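Long-range contact in cellulose 1,4-beta-cellobiosidase (Thermobifida fusca, PDB 4JJJ), which probably hydrolyses cellulose to cellobiose as a cellobiohydrolase, through the family 48 glycoside hydrolase catalytic domain that forms this chain: residues 262-275 and 287-301. The protein carries 1 engineered substitution. Numbering follows the deposited sequence.
Sequences YLRYAMFDKYFKKI and GQGKDSAHYLLSWYY. With BGC (beta-D-glucopyranose), chain D; BGC (beta-D-glucopyranose), chain B; BGC (beta-D-glucopyranose), chain C; BGC (beta-D-glucopyranose), chain E.
Lys270 and Tyr300 meet beside a bound glucan chain in the (α/α)6 fold of a family 48 glycoside hydrolase, where the turn after helix 250-263 packs against the loop leading to strand 302-306. The Lys270 chain, fully extended with CG anti to the backbone N (chi1 -171°), passes the phenol with CE 3.4 Å from Tyr300 OH. Its NZ donates to O2 of the chain D glucose, and that same O2 donates to Tyr300 OH at 2.8 Å; Glu108 forms a salt bridge with the lysine. Tyr271 OH donates to O6 of the chain E glucose and Trp299 NE1 to O3 of the chain B glucose, two units from chain D, while O4 of the chain C glucose lies over a face of the Tyr300 ring. Away from the sugars, backbone carbonyls tie the segments together. Ser298 OG reaches Ala266 O at 2.6 Å in the carbonyl plane, on a lone pair, whereas Ser298 N comes to the same oxygen from above that plane. Met267 O also accepts twice, from His294 N and Tyr295 N, and sits 3.2 Å above the centre of the His294 ring. Leu296 N donates in plane to His294 ND1, which helps to set the ring's rotation. A single beta bridge pairs Phe268 with Ala293, whose CB lies over the phenylalanine face in a CH-pi contact; Ser292 OG meets the same ring at its edge. Further from the sugars, the Tyr301 ring receives Tyr265 CB over one face, 3.7 Å from the ring centroid, and Leu263 crosses Leu297 at about a right angle. The turn carrying Lys270 and Tyr271 is itself braced by Asp269, whose OD1 bonds Ser320 OG and OD2 Tyr385 OH: Tyr271 N gives OD2 an Asx turn, and Lys273 N reaches the same oxygen from the opposite face of the carboxylate plane.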
ATOM      1  N   TYR A 262       3.412  -6.135 -15.186  1.00  5.57           N
ATOM      2  CA  TYR A 262       2.491  -4.991 -15.164  1.00  5.90           C
ATOM      3  C   TYR A 262       2.842  -3.957 -14.129  1.00  5.26           C
ATOM      4  O   TYR A 262       2.565  -2.784 -14.285  1.00  5.28           O
ATOM      5  CB  TYR A 262       1.070  -5.461 -14.941  1.00  5.69           C
ATOM      6  CG  TYR A 262       0.503  -6.119 -16.240  1.00  6.50           C
ATOM      7  CD1 TYR A 262      -0.166  -5.358 -17.183  1.00  6.98           C
ATOM      8  CD2 TYR A 262       0.590  -7.476 -16.441  1.00  6.59           C
ATOM      9  CE1 TYR A 262      -0.602  -5.932 -18.332  1.00  6.59           C
ATOM     10  CE2 TYR A 262       0.179  -8.069 -17.644  1.00  6.81           C
ATOM     11  CZ  TYR A 262      -0.469  -7.266 -18.562  1.00  6.90           C
ATOM     12  OH  TYR A 262      -0.937  -7.850 -19.766  1.00  7.51           O
ATOM     13  N   LEU A 263       3.466  -4.408 -13.052  1.00  5.14           N
ATOM     14  CA  LEU A 263       3.863  -3.500 -11.921  1.00  5.56           C
ATOM     15  C   LEU A 263       4.869  -2.484 -12.383  1.00  5.86           C
ATOM     16  O   LEU A 263       5.096  -1.429 -11.733  1.00  6.55           O
ATOM     17  CB  LEU A 263       4.439  -4.323 -10.779  1.00  5.16           C
ATOM     18  CG  LEU A 263       4.803  -3.629  -9.465  1.00  5.60           C
ATOM     19  CD1 LEU A 263       3.611  -2.835  -9.020  1.00  5.64           C
ATOM     20  CD2 LEU A 263       5.233  -4.736  -8.449  1.00  5.75           C
ATOM     21  N   ARG A 264       5.516  -2.772 -13.520  1.00  6.24           N
ATOM     22  CA  ARG A 264       6.351  -1.684 -14.086  1.00  6.15           C
ATOM     23  C   ARG A 264       5.641  -0.357 -14.317  1.00  6.19           C
ATOM     24  O   ARG A 264       6.286   0.654 -14.375  1.00  5.52           O
ATOM     25  CB  ARG A 264       7.066  -2.111 -15.394  1.00  6.83           C
ATOM     26  CG  ARG A 264       7.991  -3.336 -15.229  1.00  6.98           C
ATOM     27  CD  ARG A 264       8.714  -3.747 -16.498  1.00  8.21           C
ATOM     28  NE  ARG A 264       7.761  -4.212 -17.453  1.00  8.31           N
ATOM     29  CZ  ARG A 264       7.919  -4.213 -18.805  1.00  8.69           C
ATOM     30  NH1 ARG A 264       8.927  -3.594 -19.387  1.00  9.14           N
ATOM     31  NH2 ARG A 264       6.977  -4.774 -19.531  1.00  8.71           N
ATOM     32  N   TYR A 265       4.355  -0.349 -14.499  1.00  5.93           N
ATOM     33  CA  TYR A 265       3.610   0.939 -14.616  1.00  5.78           C
ATOM     34  C   TYR A 265       3.906   1.848 -13.426  1.00  5.80           C
ATOM     35  O   TYR A 265       3.948   3.086 -13.579  1.00  6.07           O
ATOM     36  CB  TYR A 265       2.080   0.705 -14.713  1.00  5.21           C
ATOM     37  CG  TYR A 265       1.654   0.593 -16.119  1.00  6.02           C
ATOM     38  CD1 TYR A 265       1.593   1.714 -16.946  1.00  6.12           C
ATOM     39  CD2 TYR A 265       1.307  -0.632 -16.619  1.00  6.05           C
ATOM     40  CE1 TYR A 265       1.182   1.617 -18.273  1.00  7.40           C
ATOM     41  CE2 TYR A 265       0.934  -0.779 -17.948  1.00  6.08           C
ATOM     42  CZ  TYR A 265       0.822   0.346 -18.780  1.00  6.92           C
ATOM     43  OH  TYR A 265       0.500   0.258 -20.140  1.00  8.06           O
ATOM     44  N   ALA A 266       4.179   1.302 -12.210  1.00  5.78           N
ATOM     45  CA  ALA A 266       4.521   2.109 -11.055  1.00  5.66           C
ATOM     46  C   ALA A 266       5.872   2.856 -11.196  1.00  6.07           C
ATOM     47  O   ALA A 266       6.123   3.746 -10.410  1.00  6.73           O
ATOM     48  CB  ALA A 266       4.519   1.228  -9.799  1.00  5.84           C
ATOM     49  N   MET A 267       6.685   2.443 -12.181  1.00  5.26           N
ATOM     50  CA  MET A 267       8.016   2.975 -12.393  1.00  5.45           C
ATOM     51  C   MET A 267       8.059   4.241 -13.214  1.00  5.70           C
ATOM     52  O   MET A 267       9.155   4.804 -13.437  1.00  5.03           O
ATOM     53  CB  MET A 267       8.867   1.915 -13.039  1.00  5.66           C
ATOM     54  CG  MET A 267       9.171   0.711 -12.180  1.00  6.54           C
ATOM     55  SD  MET A 267      10.293  -0.371 -13.075  1.00  8.02           S
ATOM     56  CE  MET A 267      10.267  -1.834 -12.092  1.00  8.53           C
ATOM     57  N   PHE A 268       6.870   4.667 -13.681  1.00  5.88           N
ATOM     58  CA  PHE A 268       6.758   5.790 -14.650  1.00  6.68           C
ATOM     59  C   PHE A 268       6.149   7.022 -14.037  1.00  7.31           C
ATOM     60  O   PHE A 268       5.216   6.923 -13.239  1.00  6.91           O
ATOM     61  CB  PHE A 268       6.040   5.355 -15.912  1.00  7.32           C
ATOM     62  CG  PHE A 268       6.850   4.456 -16.713  1.00  7.10           C
ATOM     63  CD1 PHE A 268       6.924   3.113 -16.353  1.00  7.55           C
ATOM     64  CD2 PHE A 268       7.629   4.899 -17.771  1.00  8.00           C
ATOM     65  CE1 PHE A 268       7.741   2.238 -17.045  1.00  7.97           C
ATOM     66  CE2 PHE A 268       8.432   4.023 -18.474  1.00  8.69           C
ATOM     67  CZ  PHE A 268       8.503   2.681 -18.125  1.00  8.55           C
ATOM     68  N   ASP A 269       6.567   8.186 -14.510  1.00  6.87           N
ATOM     69  CA  ASP A 269       5.889   9.438 -14.155  1.00  7.66           C
ATOM     70  C   ASP A 269       4.366   9.313 -14.448  1.00  6.62           C
ATOM     71  O   ASP A 269       3.971   8.660 -15.412  1.00  6.84           O
ATOM     72  CB  ASP A 269       6.490  10.581 -15.001  1.00  7.56           C
ATOM     73  CG  ASP A 269       5.879  11.923 -14.677  1.00  8.09           C
ATOM     74  OD1 ASP A 269       6.332  12.543 -13.682  1.00  8.71           O
ATOM     75  OD2 ASP A 269       4.973  12.330 -15.426  1.00  9.57           O
ATOM     76  N   LYS A 270       3.555  10.026 -13.668  1.00  7.02           N
ATOM     77  CA  LYS A 270       2.138   9.936 -13.794  1.00  6.82           C
ATOM     78  C   LYS A 270       1.694  10.089 -15.251  1.00  7.90           C
ATOM     79  O   LYS A 270       0.852   9.342 -15.725  1.00  8.02           O
ATOM     80  CB  LYS A 270       1.489  10.946 -12.921  1.00  6.99           C
ATOM     81  CG  LYS A 270       0.003  10.865 -12.754  1.00  6.73           C
ATOM     82  CD  LYS A 270      -0.606  11.989 -11.893  1.00  6.55           C
ATOM     83  CE  LYS A 270      -2.113  11.873 -11.801  1.00  6.97           C
ATOM     84  NZ  LYS A 270      -2.633  12.939 -10.929  1.00  7.64           N
ATOM     85  N   TYR A 271       2.171  11.172 -15.886  1.00  7.59           N
ATOM     86  CA  TYR A 271       1.781  11.453 -17.243  1.00  7.32           C
ATOM     87  C   TYR A 271       2.934  11.221 -18.229  1.00  7.99           C
ATOM     88  O   TYR A 271       2.998  11.839 -19.326  1.00  9.24           O
ATOM     89  CB  TYR A 271       1.225  12.876 -17.357  1.00  7.04           C
ATOM     90  CG  TYR A 271      -0.104  13.026 -16.684  1.00  7.24           C
ATOM     91  CD1 TYR A 271      -1.234  12.502 -17.261  1.00  7.37           C
ATOM     92  CD2 TYR A 271      -0.187  13.677 -15.412  1.00  7.12           C
ATOM     93  CE1 TYR A 271      -2.492  12.593 -16.589  1.00  7.78           C
ATOM     94  CE2 TYR A 271      -1.417  13.765 -14.751  1.00  7.75           C
ATOM     95  CZ  TYR A 271      -2.538  13.199 -15.370  1.00  7.13           C
ATOM     96  OH  TYR A 271      -3.753  13.360 -14.665  1.00  9.36           O
ATOM     97  N   PHE A 272       3.777  10.258 -17.930  1.00  7.64           N
ATOM     98  CA  PHE A 272       4.872   9.831 -18.741  1.00  7.62           C
ATOM     99  C   PHE A 272       5.754  11.032 -19.172  1.00  9.06           C
ATOM    100  O   PHE A 272       6.258  11.019 -20.274  1.00  9.54           O
ATOM    101  CB  PHE A 272       4.363   8.996 -19.943  1.00  8.25           C
ATOM    102  CG  PHE A 272       3.715   7.687 -19.527  1.00  8.98           C
ATOM    103  CD1 PHE A 272       4.498   6.566 -19.273  1.00  8.38           C
ATOM    104  CD2 PHE A 272       2.312   7.605 -19.359  1.00  9.70           C
ATOM    105  CE1 PHE A 272       3.844   5.431 -18.791  1.00  8.56           C
ATOM    106  CE2 PHE A 272       1.691   6.446 -18.923  1.00 10.38           C
ATOM    107  CZ  PHE A 272       2.491   5.367 -18.594  1.00  9.42           C
ATOM    108  N   LYS A 273       5.889  12.000 -18.300  1.00  8.72           N
ATOM    109  CA  LYS A 273       6.880  13.067 -18.555  1.00 10.05           C
ATOM    110  C   LYS A 273       8.255  12.550 -18.438  1.00 10.76           C
ATOM    111  O   LYS A 273       8.590  11.644 -17.659  1.00  8.97           O
ATOM    112  CB  LYS A 273       6.766  14.137 -17.547  1.00 12.22           C
ATOM    113  CG  LYS A 273       5.482  14.886 -17.475  1.00 15.86           C
ATOM    114  CD  LYS A 273       5.225  15.834 -18.574  1.00 17.29           C
ATOM    115  CE  LYS A 273       4.415  17.049 -18.086  1.00 14.99           C
ATOM    116  NZ  LYS A 273       4.253  17.907 -19.303  1.00 14.96           N
ATOM    117  N   LYS A 274       9.173  13.202 -19.141  1.00 11.42           N
ATOM    118  CA  LYS A 274      10.550  12.876 -18.935  1.00 12.71           C
ATOM    119  C   LYS A 274      10.945  13.147 -17.485  1.00 10.38           C
ATOM    120  O   LYS A 274      10.613  14.196 -16.882  1.00 10.52           O
ATOM    121  CB  LYS A 274      11.403  13.785 -19.797  1.00 14.21           C
ATOM    122  CG  LYS A 274      12.918  13.573 -19.730  1.00 18.49           C
ATOM    123  CD  LYS A 274      13.579  14.541 -20.744  1.00 25.88           C
ATOM    124  CE  LYS A 274      15.082  14.390 -20.780  1.00 36.13           C
ATOM    125  NZ  LYS A 274      15.532  13.180 -21.529  1.00 45.01           N
ATOM    126  N   ILE A 275      11.686  12.217 -16.911  1.00  9.99           N
ATOM    127  CA  ILE A 275      12.177  12.425 -15.557  1.00  9.48           C
ATOM    128  C   ILE A 275      13.294  13.405 -15.444  1.00 10.40           C
ATOM    129  O   ILE A 275      14.280  13.364 -16.224  1.00 10.82           O
ATOM    130  CB  ILE A 275      12.671  11.113 -14.914  1.00 10.86           C
ATOM    131  CG1 ILE A 275      11.597  10.030 -14.972  1.00 10.11           C
ATOM    132  CG2 ILE A 275      13.230  11.420 -13.521  1.00 11.12           C
ATOM    133  CD1 ILE A 275      10.378  10.310 -14.140  1.00  9.73           C
ATOM    134  N   GLY A 287       7.637  12.249 -22.283  1.00 13.90           N
ATOM    135  CA  GLY A 287       8.603  11.234 -22.503  1.00 13.08           C
ATOM    136  C   GLY A 287       8.428  10.482 -23.782  1.00 14.03           C
ATOM    137  O   GLY A 287       7.317  10.429 -24.381  1.00 15.58           O
ATOM    138  N   GLN A 288       9.560   9.895 -24.192  1.00 14.21           N
ATOM    139  CA  GLN A 288       9.728   9.002 -25.311  1.00 17.97           C
ATOM    140  C   GLN A 288      10.457   7.793 -24.744  1.00 16.60           C
ATOM    141  O   GLN A 288      11.456   7.922 -23.988  1.00 14.91           O
ATOM    142  CB  GLN A 288      10.632   9.691 -26.356  1.00 23.50           C
ATOM    143  CG  GLN A 288      10.247  11.153 -26.599  1.00 27.69           C
ATOM    144  CD  GLN A 288      11.303  11.996 -27.305  1.00 32.96           C
ATOM    145  OE1 GLN A 288      11.825  12.987 -26.766  1.00 35.11           O
ATOM    146  NE2 GLN A 288      11.636  11.588 -28.515  1.00 39.61           N
ATOM    147  N   GLY A 289       9.933   6.636 -25.044  1.00 14.71           N
ATOM    148  CA  GLY A 289      10.610   5.396 -24.639  1.00 14.46           C
ATOM    149  C   GLY A 289      10.634   5.357 -23.115  1.00 13.47           C
ATOM    150  O   GLY A 289       9.636   5.730 -22.459  1.00 13.49           O
ATOM    151  N   LYS A 290      11.775   4.974 -22.537  1.00 11.83           N
ATOM    152  CA  LYS A 290      11.841   4.920 -21.100  1.00 12.80           C
ATOM    153  C   LYS A 290      12.404   6.140 -20.422  1.00 10.65           C
ATOM    154  O   LYS A 290      12.784   6.029 -19.253  1.00  9.75           O
ATOM    155  CB  LYS A 290      12.679   3.690 -20.678  1.00 14.57           C
ATOM    156  CG  LYS A 290      12.369   2.312 -21.339  1.00 18.25           C
ATOM    157  CD  LYS A 290      11.388   1.565 -20.555  1.00 16.50           C
ATOM    158  CE  LYS A 290      10.669   0.342 -21.189  1.00 14.38           C
ATOM    159  NZ  LYS A 290      11.589  -0.854 -21.159  1.00 14.79           N
ATOM    160  N   ASP A 291      12.426   7.305 -21.049  1.00 10.83           N
ATOM    161  CA  ASP A 291      12.975   8.446 -20.361  1.00 10.95           C
ATOM    162  C   ASP A 291      12.018   9.030 -19.289  1.00  9.76           C
ATOM    163  O   ASP A 291      12.411   9.859 -18.488  1.00 10.87           O
ATOM    164  CB  ASP A 291      13.487   9.539 -21.294  1.00 14.05           C
ATOM    165  CG  ASP A 291      12.452  10.238 -22.030  1.00 16.74           C
ATOM    166  OD1 ASP A 291      11.249  10.108 -21.777  1.00 18.09           O
ATOM    167  OD2 ASP A 291      12.869  10.985 -23.032  1.00 23.50           O
ATOM    168  N   SER A 292      10.784   8.499 -19.288  1.00  8.90           N
ATOM    169  CA  SER A 292       9.759   8.801 -18.290  1.00  7.90           C
ATOM    170  C   SER A 292       9.808   7.780 -17.110  1.00  8.27           C
ATOM    171  O   SER A 292       8.955   7.874 -16.226  1.00  8.18           O
ATOM    172  CB  SER A 292       8.361   8.780 -18.891  1.00  8.08           C
ATOM    173  OG  SER A 292       8.107   7.560 -19.569  1.00  9.15           O
ATOM    174  N   ALA A 293      10.775   6.856 -17.111  1.00  7.53           N
ATOM    175  CA  ALA A 293      10.919   5.945 -15.985  1.00  7.70           C
ATOM    176  C   ALA A 293      11.828   6.469 -14.912  1.00  7.23           C
ATOM    177  O   ALA A 293      12.979   6.776 -15.183  1.00  9.30           O
ATOM    178  CB  ALA A 293      11.373   4.595 -16.480  1.00  8.05           C
ATOM    179  N   HIS A 294      11.325   6.508 -13.661  1.00  6.45           N
ATOM    180  CA  HIS A 294      12.112   6.772 -12.433  1.00  6.20           C
ATOM    181  C   HIS A 294      12.591   5.460 -11.808  1.00  6.67           C
ATOM    182  O   HIS A 294      13.493   5.484 -11.000  1.00  6.50           O
ATOM    183  CB  HIS A 294      11.364   7.647 -11.457  1.00  6.34           C
ATOM    184  CG  HIS A 294       9.998   7.173 -11.128  1.00  6.03           C
ATOM    185  ND1 HIS A 294       9.776   5.962 -10.484  1.00  6.39           N
ATOM    186  CD2 HIS A 294       8.790   7.701 -11.394  1.00  6.65           C
ATOM    187  CE1 HIS A 294       8.467   5.824 -10.330  1.00  6.16           C
ATOM    188  NE2 HIS A 294       7.845   6.863 -10.869  1.00  6.78           N
ATOM    189  N   TYR A 295      11.985   4.329 -12.245  1.00  6.34           N
ATOM    190  CA  TYR A 295      12.490   3.020 -11.807  1.00  6.52           C
ATOM    191  C   TYR A 295      12.353   2.780 -10.340  1.00  6.29           C
ATOM    192  O   TYR A 295      13.003   1.844  -9.809  1.00  7.25           O
ATOM    193  CB  TYR A 295      13.932   2.811 -12.277  1.00  6.61           C
ATOM    194  CG  TYR A 295      14.054   2.676 -13.776  1.00  7.57           C
ATOM    195  CD1 TYR A 295      13.586   1.566 -14.453  1.00  7.83           C
ATOM    196  CD2 TYR A 295      14.679   3.698 -14.478  1.00  8.47           C
ATOM    197  CE1 TYR A 295      13.777   1.464 -15.835  1.00  9.10           C
ATOM    198  CE2 TYR A 295      14.835   3.640 -15.827  1.00  9.57           C
ATOM    199  CZ  TYR A 295      14.463   2.509 -16.489  1.00  9.24           C
ATOM    200  OH  TYR A 295      14.600   2.344 -17.897  1.00 14.03           O
ATOM    201  N   LEU A 296      11.441   3.470  -9.675  1.00  5.37           N
ATOM    202  CA  LEU A 296      11.088   3.192  -8.295  1.00  5.50           C
ATOM    203  C   LEU A 296       9.681   2.669  -8.190  1.00  5.60           C
ATOM    204  O   LEU A 296       8.895   2.799  -9.170  1.00  5.88           O
ATOM    205  CB  LEU A 296      11.219   4.478  -7.465  1.00  5.56           C
ATOM    206  CG  LEU A 296      12.608   5.045  -7.388  1.00  5.80           C
ATOM    207  CD1 LEU A 296      12.583   6.367  -6.629  1.00  6.21           C
ATOM    208  CD2 LEU A 296      13.637   4.128  -6.766  1.00  6.40           C
ATOM    209  N   LEU A 297       9.318   2.032  -7.071  1.00  5.25           N
ATOM    210  CA  LEU A 297       7.915   1.619  -6.811  1.00  5.29           C
ATOM    211  C   LEU A 297       7.157   2.842  -6.293  1.00  5.41           C
ATOM    212  O   LEU A 297       7.257   3.156  -5.090  1.00  5.19           O
ATOM    213  CB  LEU A 297       7.793   0.444  -5.876  1.00  5.80           C
ATOM    214  CG  LEU A 297       8.250  -0.858  -6.514  1.00  7.60           C
ATOM    215  CD1 LEU A 297       8.458  -1.899  -5.475  1.00  8.43           C
ATOM    216  CD2 LEU A 297       7.020  -1.396  -7.356  1.00  8.94           C
ATOM    217  N   SER A 298       6.507   3.574  -7.209  1.00  4.77           N
ATOM    218  CA  SER A 298       5.748   4.702  -6.821  1.00  5.50           C
ATOM    219  C   SER A 298       4.423   4.363  -6.091  1.00  5.19           C
ATOM    220  O   SER A 298       4.125   3.208  -5.872  1.00  5.20           O
ATOM    221  CB  SER A 298       5.505   5.610  -7.970  1.00  6.12           C
ATOM    222  OG  SER A 298       4.503   5.033  -8.814  1.00  6.58           O
ATOM    223  N   TRP A 299       3.744   5.424  -5.667  1.00  4.66           N
ATOM    224  CA  TRP A 299       2.576   5.243  -4.824  1.00  5.07           C
ATOM    225  C   TRP A 299       1.466   4.554  -5.513  1.00  5.19           C
ATOM    226  O   TRP A 299       0.652   3.891  -4.898  1.00  4.73           O
ATOM    227  CB  TRP A 299       2.089   6.604  -4.363  1.00  5.08           C
ATOM    228  CG  TRP A 299       1.130   6.625  -3.196  1.00  5.12           C
ATOM    229  CD1 TRP A 299      -0.211   6.741  -3.221  1.00  5.91           C
ATOM    230  CD2 TRP A 299       1.500   6.641  -1.826  1.00  5.73           C
ATOM    231  NE1 TRP A 299      -0.719   6.850  -1.955  1.00  5.51           N
ATOM    232  CE2 TRP A 299       0.329   6.807  -1.071  1.00  6.01           C
ATOM    233  CE3 TRP A 299       2.722   6.613  -1.183  1.00  6.61           C
ATOM    234  CZ2 TRP A 299       0.376   6.880   0.333  1.00  7.05           C
ATOM    235  CZ3 TRP A 299       2.761   6.619   0.194  1.00  7.20           C
ATOM    236  CH2 TRP A 299       1.602   6.741   0.950  1.00  6.47           C
ATOM    237  N   TYR A 300       1.369   4.636  -6.830  1.00  5.22           N
ATOM    238  CA  TYR A 300       0.269   3.976  -7.563  1.00  5.71           C
ATOM    239  C   TYR A 300       0.539   3.961  -9.080  1.00  6.10           C
ATOM    240  O   TYR A 300       1.376   4.630  -9.615  1.00  6.28           O
ATOM    241  CB  TYR A 300      -1.165   4.595  -7.302  1.00  6.33           C
ATOM    242  CG  TYR A 300      -1.268   6.052  -7.777  1.00  6.59           C
ATOM    243  CD1 TYR A 300      -1.765   6.385  -9.044  1.00  7.59           C
ATOM    244  CD2 TYR A 300      -0.834   7.116  -6.921  1.00  6.57           C
ATOM    245  CE1 TYR A 300      -1.839   7.713  -9.474  1.00  8.63           C
ATOM    246  CE2 TYR A 300      -0.948   8.455  -7.359  1.00  7.89           C
ATOM    247  CZ  TYR A 300      -1.515   8.703  -8.579  1.00  8.53           C
ATOM    248  OH  TYR A 300      -1.614  10.033  -9.031  1.00 12.49           O
ATOM    249  N   TYR A 301      -0.222   3.104  -9.748  1.00  6.64           N
ATOM    250  CA  TYR A 301      -0.588   3.337 -11.173  1.00  6.67           C
ATOM    251  C   TYR A 301      -2.107   3.145 -11.244  1.00  6.48           C
ATOM    252  O   TYR A 301      -2.743   2.548 -10.396  1.00  5.50           O
ATOM    253  CB  TYR A 301       0.225   2.446 -12.098  1.00  6.48           C
ATOM    254  CG  TYR A 301      -0.040   0.944 -12.093  1.00  6.86           C
ATOM    255  CD1 TYR A 301       0.753   0.080 -11.356  1.00  7.45           C
ATOM    256  CD2 TYR A 301      -1.061   0.376 -12.868  1.00  8.09           C
ATOM    257  CE1 TYR A 301       0.524  -1.323 -11.397  1.00  7.18           C
ATOM    258  CE2 TYR A 301      -1.255  -0.982 -12.910  1.00  7.17           C
ATOM    259  CZ  TYR A 301      -0.468  -1.830 -12.192  1.00  6.95           C
ATOM    260  OH  TYR A 301      -0.614  -3.164 -12.286  1.00  7.81           O
TER
HETATM  261  C2  BGC D   3      -5.044  10.154  -9.591  1.00  7.41           C
HETATM  262  C3  BGC D   3      -5.941  10.790 -10.632  1.00  8.54           C
HETATM  263  C4  BGC D   3      -6.902   9.795 -11.257  1.00  8.23           C
HETATM  264  C5  BGC D   3      -7.621   8.985 -10.210  1.00  7.76           C
HETATM  265  C6  BGC D   3      -8.446   7.857 -10.707  1.00  7.59           C
HETATM  266  C1  BGC D   3      -5.926   9.380  -8.579  1.00  7.57           C
HETATM  267  O2  BGC D   3      -4.204  11.088  -8.925  1.00  8.34           O
HETATM  268  O3  BGC D   3      -5.126  11.407 -11.666  1.00  9.13           O
HETATM  269  O4  BGC D   3      -7.877  10.616 -11.986  1.00  8.53           O
HETATM  270  O5  BGC D   3      -6.668   8.392  -9.275  1.00  7.85           O
HETATM  271  O6  BGC D   3      -9.168   7.227  -9.666  1.00  7.13           O
HETATM  272  C2  BGC B   1      -3.058   4.658  -0.300  1.00  7.01           C
HETATM  273  C3  BGC B   1      -4.019   5.489  -1.152  1.00  6.09           C
HETATM  274  C4  BGC B   1      -3.947   5.013  -2.566  1.00  5.99           C
HETATM  275  C5  BGC B   1      -4.198   3.539  -2.741  1.00  5.23           C
HETATM  276  C6  BGC B   1      -4.091   3.041  -4.177  1.00  4.65           C
HETATM  277  C1  BGC B   1      -3.303   3.208  -0.606  1.00  5.91           C
HETATM  278  O1  BGC B   1      -2.350   2.406   0.110  1.00  5.90           O
HETATM  279  O2  BGC B   1      -3.168   4.921   1.115  1.00  8.90           O
HETATM  280  O3  BGC B   1      -3.554   6.860  -1.074  1.00  6.51           O
HETATM  281  O4  BGC B   1      -5.123   5.665  -3.165  1.00  5.93           O
HETATM  282  O5  BGC B   1      -3.202   2.850  -1.967  1.00  5.20           O
HETATM  283  O6  BGC B   1      -2.779   3.406  -4.696  1.00  4.67           O
HETATM  284  C2  BGC C   2      -6.314   6.211  -5.240  1.00  6.94           C
HETATM  285  C3  BGC C   2      -6.121   6.871  -6.557  1.00  7.49           C
HETATM  286  C4  BGC C   2      -5.478   8.264  -6.445  1.00  7.29           C
HETATM  287  C5  BGC C   2      -4.225   8.079  -5.552  1.00  7.98           C
HETATM  288  C6  BGC C   2      -3.515   9.421  -5.438  1.00  8.96           C
HETATM  289  C1  BGC C   2      -4.993   6.190  -4.488  1.00  7.10           C
HETATM  290  O2  BGC C   2      -6.840   4.918  -5.398  1.00  6.21           O
HETATM  291  O3  BGC C   2      -7.363   6.890  -7.162  1.00  8.02           O
HETATM  292  O4  BGC C   2      -4.980   8.715  -7.735  1.00  7.65           O
HETATM  293  O5  BGC C   2      -4.511   7.505  -4.280  1.00  7.25           O
HETATM  294  O6  BGC C   2      -4.271  10.222  -4.505  0.70  9.28           O
HETATM  295  C2  BGC E   4      -9.440  10.780 -13.649  1.00 10.14           C
HETATM  296  C3  BGC E   4      -9.730  10.430 -15.103  1.00 10.78           C
HETATM  297  C4  BGC E   4      -8.566  10.916 -16.007  1.00  9.38           C
HETATM  298  C5  BGC E   4      -7.249  10.356 -15.463  1.00  9.42           C
HETATM  299  C6  BGC E   4      -6.010  10.937 -16.224  1.00  8.78           C
HETATM  300  C1  BGC E   4      -8.111  10.146 -13.246  1.00  9.30           C
HETATM  301  O2  BGC E   4     -10.489  10.221 -12.882  1.00 11.93           O
HETATM  302  O3  BGC E   4     -10.960  11.097 -15.469  1.00 11.60           O
HETATM  303  O4  BGC E   4      -8.698  10.392 -17.328  1.00 10.76           O
HETATM  304  O5  BGC E   4      -7.118  10.746 -14.090  1.00  8.15           O
HETATM  305  O6  BGC E   4      -5.860  12.342 -16.021  1.00  9.16           O
HETATM  306  O   HOH W   1      15.276  11.225 -23.711  1.00 33.97           O
HETATM  307  O   HOH W   2      14.830  11.043 -17.842  0.50  8.83           O